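Local coordinates for USG-1 protein homolog (PDB 2HJS), which is a probable aspartate-semialdehyde dehydrogenase homologue, thought to bind NAD and to form dimers, though its own reaction is not established, at residues 105-117 and 129-143. Numbering follows the deposited sequence. Where two conformers were deposited one is given.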
loop_
_atom_site.group_PDB
_atom_site.type_symbol
_atom_site.label_atom_id
_atom_site.label_comp_id
_atom_site.label_asym_id
_atom_site.label_seq_id
_atom_site.Cartn_x
_atom_site.Cartn_y
_atom_site.Cartn_z
ATOM N N SER A 105 7.448 0.845 -29.614
ATOM C CA SER A 105 7.130 0.654 -31.022
ATOM C C SER A 105 7.888 -0.483 -31.701
ATOM O O SER A 105 7.314 -1.186 -32.535
ATOM C CB SER A 105 7.298 1.961 -31.807
ATOM O OG SER A 105 8.660 2.315 -31.934
ATOM N N VAL A 106 9.163 -0.659 -31.353
ATOM C CA VAL A 106 9.973 -1.722 -31.942
ATOM C C VAL A 106 9.447 -3.083 -31.495
ATOM O O VAL A 106 9.271 -3.978 -32.332
ATOM C CB VAL A 106 11.497 -1.558 -31.674
ATOM C CG1 VAL A 106 12.263 -2.777 -32.192
ATOM C CG2 VAL A 106 12.029 -0.300 -32.372
ATOM N N ALA A 107 9.184 -3.221 -30.188
ATOM C CA ALA A 107 8.571 -4.430 -29.643
ATOM C C ALA A 107 7.352 -4.049 -28.799
ATOM O O ALA A 107 7.460 -3.811 -27.601
ATOM C CB ALA A 107 9.578 -5.260 -28.834
ATOM N N PRO A 108 6.180 -3.975 -29.446
ATOM C CA PRO A 108 4.941 -3.602 -28.768
ATOM C C PRO A 108 4.539 -4.642 -27.709
ATOM O O PRO A 108 4.769 -5.850 -27.903
ATOM C CB PRO A 108 3.912 -3.539 -29.911
ATOM C CG PRO A 108 4.522 -4.289 -31.051
ATOM C CD PRO A 108 5.994 -4.245 -30.893
ATOM N N PRO A 109 4.006 -4.170 -26.565
ATOM C CA PRO A 109 3.480 -5.108 -25.575
ATOM C C PRO A 109 2.214 -5.831 -26.048
ATOM O O PRO A 109 1.286 -5.182 -26.544
ATOM C CB PRO A 109 3.198 -4.231 -24.358
ATOM C CG PRO A 109 3.064 -2.821 -24.896
ATOM C CD PRO A 109 3.904 -2.757 -26.130
ATOM N N VAL A 110 2.203 -7.163 -25.926
ATOM C CA VAL A 110 1.044 -7.985 -26.289
ATOM C C VAL A 110 0.733 -8.974 -25.169
ATOM O O VAL A 110 1.644 -9.629 -24.598
ATOM C CB VAL A 110 1.229 -8.793 -27.619
ATOM C CG1 VAL A 110 -0.069 -9.518 -28.006
ATOM C CG2 VAL A 110 1.712 -7.923 -28.777
HETATM N N MSE A 111 -0.558 -9.078 -24.867
HETATM C CA MSE A 111 -1.095 -10.106 -23.982
HETATM C C MSE A 111 -2.254 -10.842 -24.621
HETATM O O MSE A 111 -3.190 -10.229 -25.118
HETATM C CB MSE A 111 -1.603 -9.489 -22.696
HETATM C CG MSE A 111 -0.517 -9.050 -21.792
HETATM SE SE MSE A 111 -1.314 -8.185 -20.236
HETATM C CE MSE A 111 -2.016 -9.800 -19.343
ATOM N N VAL A 112 -2.211 -12.164 -24.550
ATOM C CA VAL A 112 -3.321 -13.008 -25.019
ATOM C C VAL A 112 -4.696 -12.607 -24.417
ATOM O O VAL A 112 -5.659 -12.496 -25.134
ATOM C CB VAL A 112 -3.017 -14.511 -24.761
ATOM C CG1 VAL A 112 -4.154 -15.395 -25.257
ATOM C CG2 VAL A 112 -1.704 -14.909 -25.450
ATOM N N SER A 113 -4.762 -12.356 -23.108
ATOM C CA SER A 113 -6.051 -12.078 -22.445
ATOM C C SER A 113 -6.614 -10.652 -22.725
ATOM O O SER A 113 -7.744 -10.315 -22.287
ATOM C CB SER A 113 -5.947 -12.351 -20.907
ATOM O OG SER A 113 -4.945 -11.568 -20.223
ATOM N N VAL A 114 -5.833 -9.832 -23.454
ATOM C CA VAL A 114 -6.046 -8.362 -23.531
ATOM C C VAL A 114 -6.091 -7.804 -24.965
ATOM O O VAL A 114 -7.084 -7.199 -25.351
ATOM C CB VAL A 114 -4.996 -7.587 -22.715
ATOM C CG1 VAL A 114 -5.252 -6.070 -22.788
ATOM C CG2 VAL A 114 -4.991 -8.037 -21.277
ATOM N N ASN A 115 -5.035 -8.018 -25.752
ATOM C CA ASN A 115 -4.913 -7.345 -27.052
ATOM C C ASN A 115 -4.270 -8.262 -28.058
ATOM O O ASN A 115 -3.457 -7.828 -28.885
ATOM C CB ASN A 115 -4.127 -6.016 -26.938
ATOM C CG ASN A 115 -2.613 -6.219 -26.693
ATOM O OD1 ASN A 115 -2.195 -7.203 -26.055
ATOM N ND2 ASN A 115 -1.789 -5.276 -27.195
ATOM N N ALA A 116 -4.667 -9.538 -27.998
ATOM C CA ALA A 116 -4.093 -10.587 -28.832
ATOM C C ALA A 116 -4.208 -10.235 -30.304
ATOM O O ALA A 116 -3.307 -10.518 -31.088
ATOM C CB ALA A 116 -4.769 -11.934 -28.538
ATOM N N GLU A 117 -5.322 -9.599 -30.655
ATOM C CA GLU A 117 -5.618 -9.169 -32.021
ATOM C C GLU A 117 -4.573 -8.193 -32.576
ATOM O O GLU A 117 -4.562 -7.911 -33.771
ATOM C CB GLU A 117 -7.046 -8.594 -32.111
ATOM C CG GLU A 117 -7.357 -7.441 -31.161
ATOM C CD GLU A 117 -7.617 -7.844 -29.706
ATOM O OE1 GLU A 117 -7.524 -9.030 -29.346
ATOM O OE2 GLU A 117 -7.927 -6.949 -28.907
ATOM N N SER A 129 6.923 -7.474 -26.846
ATOM C CA SER A 129 7.211 -7.379 -25.424
ATOM C C SER A 129 6.116 -8.078 -24.629
ATOM O O SER A 129 4.926 -7.982 -24.943
ATOM C CB SER A 129 7.330 -5.911 -24.967
ATOM O OG SER A 129 8.451 -5.280 -25.570
ATOM N N SER A 130 6.514 -8.778 -23.590
ATOM C CA SER A 130 5.534 -9.205 -22.607
ATOM C C SER A 130 5.639 -8.218 -21.422
ATOM O O SER A 130 6.734 -7.997 -20.916
ATOM C CB SER A 130 5.802 -10.660 -22.222
ATOM O OG SER A 130 4.707 -11.228 -21.551
ATOM N N PRO A 131 4.500 -7.626 -20.974
ATOM C CA PRO A 131 4.489 -6.537 -19.978
ATOM C C PRO A 131 5.144 -6.895 -18.637
ATOM O O PRO A 131 5.258 -8.081 -18.278
ATOM C CB PRO A 131 2.987 -6.249 -19.752
ATOM C CG PRO A 131 2.288 -6.894 -20.894
ATOM C CD PRO A 131 3.137 -8.022 -21.374
ATOM N N CYS A 132 5.552 -5.869 -17.898
ATOM C CA CYS A 132 5.988 -6.086 -16.517
ATOM C C CYS A 132 4.815 -6.679 -15.721
ATOM O O CYS A 132 3.661 -6.512 -16.109
ATOM C CB CYS A 132 6.491 -4.787 -15.887
ATOM S SG CYS A 132 5.228 -3.598 -15.549
ATOM N N ALA A 133 5.122 -7.402 -14.648
ATOM C CA ALA A 133 4.119 -8.114 -13.880
ATOM C C ALA A 133 2.941 -7.240 -13.451
ATOM O O ALA A 133 1.770 -7.648 -13.592
ATOM C CB ALA A 133 4.751 -8.783 -12.643
ATOM N N VAL A 134 3.229 -6.050 -12.919
ATOM C CA VAL A 134 2.132 -5.232 -12.392
ATOM C C VAL A 134 1.150 -4.821 -13.497
ATOM O O VAL A 134 -0.064 -4.925 -13.308
ATOM C CB VAL A 134 2.642 -3.984 -11.628
ATOM C CG1 VAL A 134 1.481 -3.010 -11.347
ATOM C CG2 VAL A 134 3.290 -4.419 -10.319
ATOM N N ALA A 135 1.671 -4.356 -14.632
ATOM C CA ALA A 135 0.827 -3.978 -15.747
ATOM C C ALA A 135 0.053 -5.200 -16.277
ATOM O O ALA A 135 -1.122 -5.081 -16.657
ATOM C CB ALA A 135 1.660 -3.380 -16.866
ATOM N N ALA A 136 0.704 -6.360 -16.293
ATOM C CA ALA A 136 0.061 -7.586 -16.802
ATOM C C ALA A 136 -1.105 -7.968 -15.942
ATOM O O ALA A 136 -2.156 -8.330 -16.458
ATOM C CB ALA A 136 1.071 -8.762 -16.876
ATOM N N GLU A 137 -0.923 -7.869 -14.627
ATOM C CA GLU A 137 -1.960 -8.272 -13.663
ATOM C C GLU A 137 -3.117 -7.266 -13.597
ATOM O O GLU A 137 -4.278 -7.648 -13.527
ATOM C CB GLU A 137 -1.343 -8.536 -12.282
ATOM C CG GLU A 137 -0.301 -9.656 -12.342
ATOM C CD GLU A 137 0.892 -9.459 -11.390
ATOM O OE1 GLU A 137 0.993 -8.393 -10.712
ATOM O OE2 GLU A 137 1.734 -10.392 -11.333
ATOM N N LEU A 138 -2.799 -5.977 -13.629
ATOM C CA LEU A 138 -3.829 -4.962 -13.757
ATOM C C LEU A 138 -4.690 -5.235 -15.007
ATOM O O LEU A 138 -5.922 -5.312 -14.913
ATOM C CB LEU A 138 -3.211 -3.571 -13.870
ATOM C CG LEU A 138 -4.204 -2.397 -13.895
ATOM C CD1 LEU A 138 -5.071 -2.365 -12.636
ATOM C CD2 LEU A 138 -3.476 -1.048 -14.079
ATOM N N CYS A 139 -4.035 -5.372 -16.163
ATOM C CA CYS A 139 -4.755 -5.421 -17.448
ATOM C C CYS A 139 -5.547 -6.690 -17.608
ATOM O O CYS A 139 -6.623 -6.676 -18.201
ATOM C CB CYS A 139 -3.806 -5.228 -18.643
ATOM S SG CYS A 139 -3.184 -3.535 -18.739
ATOM N N GLU A 140 -5.021 -7.777 -17.066
ATOM C CA GLU A 140 -5.717 -9.038 -17.114
ATOM C C GLU A 140 -7.067 -8.946 -16.412
ATOM O O GLU A 140 -8.026 -9.569 -16.842
ATOM C CB GLU A 140 -4.869 -10.141 -16.459
ATOM C CG GLU A 140 -5.637 -11.412 -16.160
ATOM C CD GLU A 140 -4.791 -12.439 -15.419
ATOM O OE1 GLU A 140 -3.819 -12.017 -14.738
ATOM O OE2 GLU A 140 -5.095 -13.662 -15.517
ATOM N N VAL A 141 -7.123 -8.186 -15.321
ATOM C CA VAL A 141 -8.338 -8.047 -14.536
ATOM C C VAL A 141 -9.272 -7.006 -15.159
ATOM O O VAL A 141 -10.474 -7.215 -15.219
ATOM C CB VAL A 141 -8.000 -7.676 -13.067
ATOM C CG1 VAL A 141 -9.275 -7.272 -12.283
ATOM C CG2 VAL A 141 -7.269 -8.848 -12.400
ATOM N N LEU A 142 -8.714 -5.903 -15.636
ATOM C CA LEU A 142 -9.513 -4.829 -16.236
ATOM C C LEU A 142 -10.125 -5.156 -17.594
ATOM O O LEU A 142 -11.257 -4.750 -17.872
ATOM C CB LEU A 142 -8.662 -3.589 -16.412
ATOM C CG LEU A 142 -8.759 -2.519 -15.341
ATOM C CD1 LEU A 142 -8.914 -3.080 -13.935
ATOM C CD2 LEU A 142 -7.513 -1.658 -15.466
ATOM N N ALA A 143 -9.372 -5.853 -18.448
ATOM C CA ALA A 143 -9.850 -6.146 -19.803
ATOM C C ALA A 143 -11.298 -6.689 -19.832
ATOM O O ALA A 143 -12.153 -6.109 -20.509
ATOM C CB ALA A 143 -8.891 -7.075 -20.557
HETATM O O HOH W 1 2.060 -11.318 -22.585
#
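Selenomethionine Met111 reaches helix 133-145 by running straight through chi2 (177°) and bending at chi3 (73°), which lays SE and CE over the backbone of Ala136; Met111 CE stops 3.2 Å from Ala136 O. Nearer its root the same side chain crosses the ring of Pro131, with Met111 CG 3.7 Å from Pro131 CG. Val114 extends the apolar seam: its CG2, anti to the carbonyl carbon, sits 4.0 Å from Cys139 CB and also meets the methyl of Ala143. At the more open margin Ser113 OG lies against Glu140 CB, while Glu140 OE2 forms a salt bridge with Lys320 and OE1 a hydrogen bond with Thr294.

Polar bonding gathers at the other end. Ser129 pairs with Pro109 in a single beta bridge: its N-H donates to Pro108 O (2.9 Å) and its O accepts from Val110 N, the latter nearly in line with the carbonyl. Ser129 OG adds a third bond, 2.7 Å to Ala107 O, approaching from above the carbonyl plane. A water joins Val110 O to Ser130 OG. The turn carrying Met111 is braced by Asn115, whose OD1 accepts from Met111 N while ND2 donates to Pro109 O.

Ser129 ends strand 127-129, the outermost strand of the Rossmann-like sheet, next to 94-97. Helix 133-145 lays Ala133, Val134 and Leu138 against strand 246-254 of the second sheet; helix 213-225 covers Pro109 and Pro131, and helix 317-336 meets Met111 and Ala136 through Asn325.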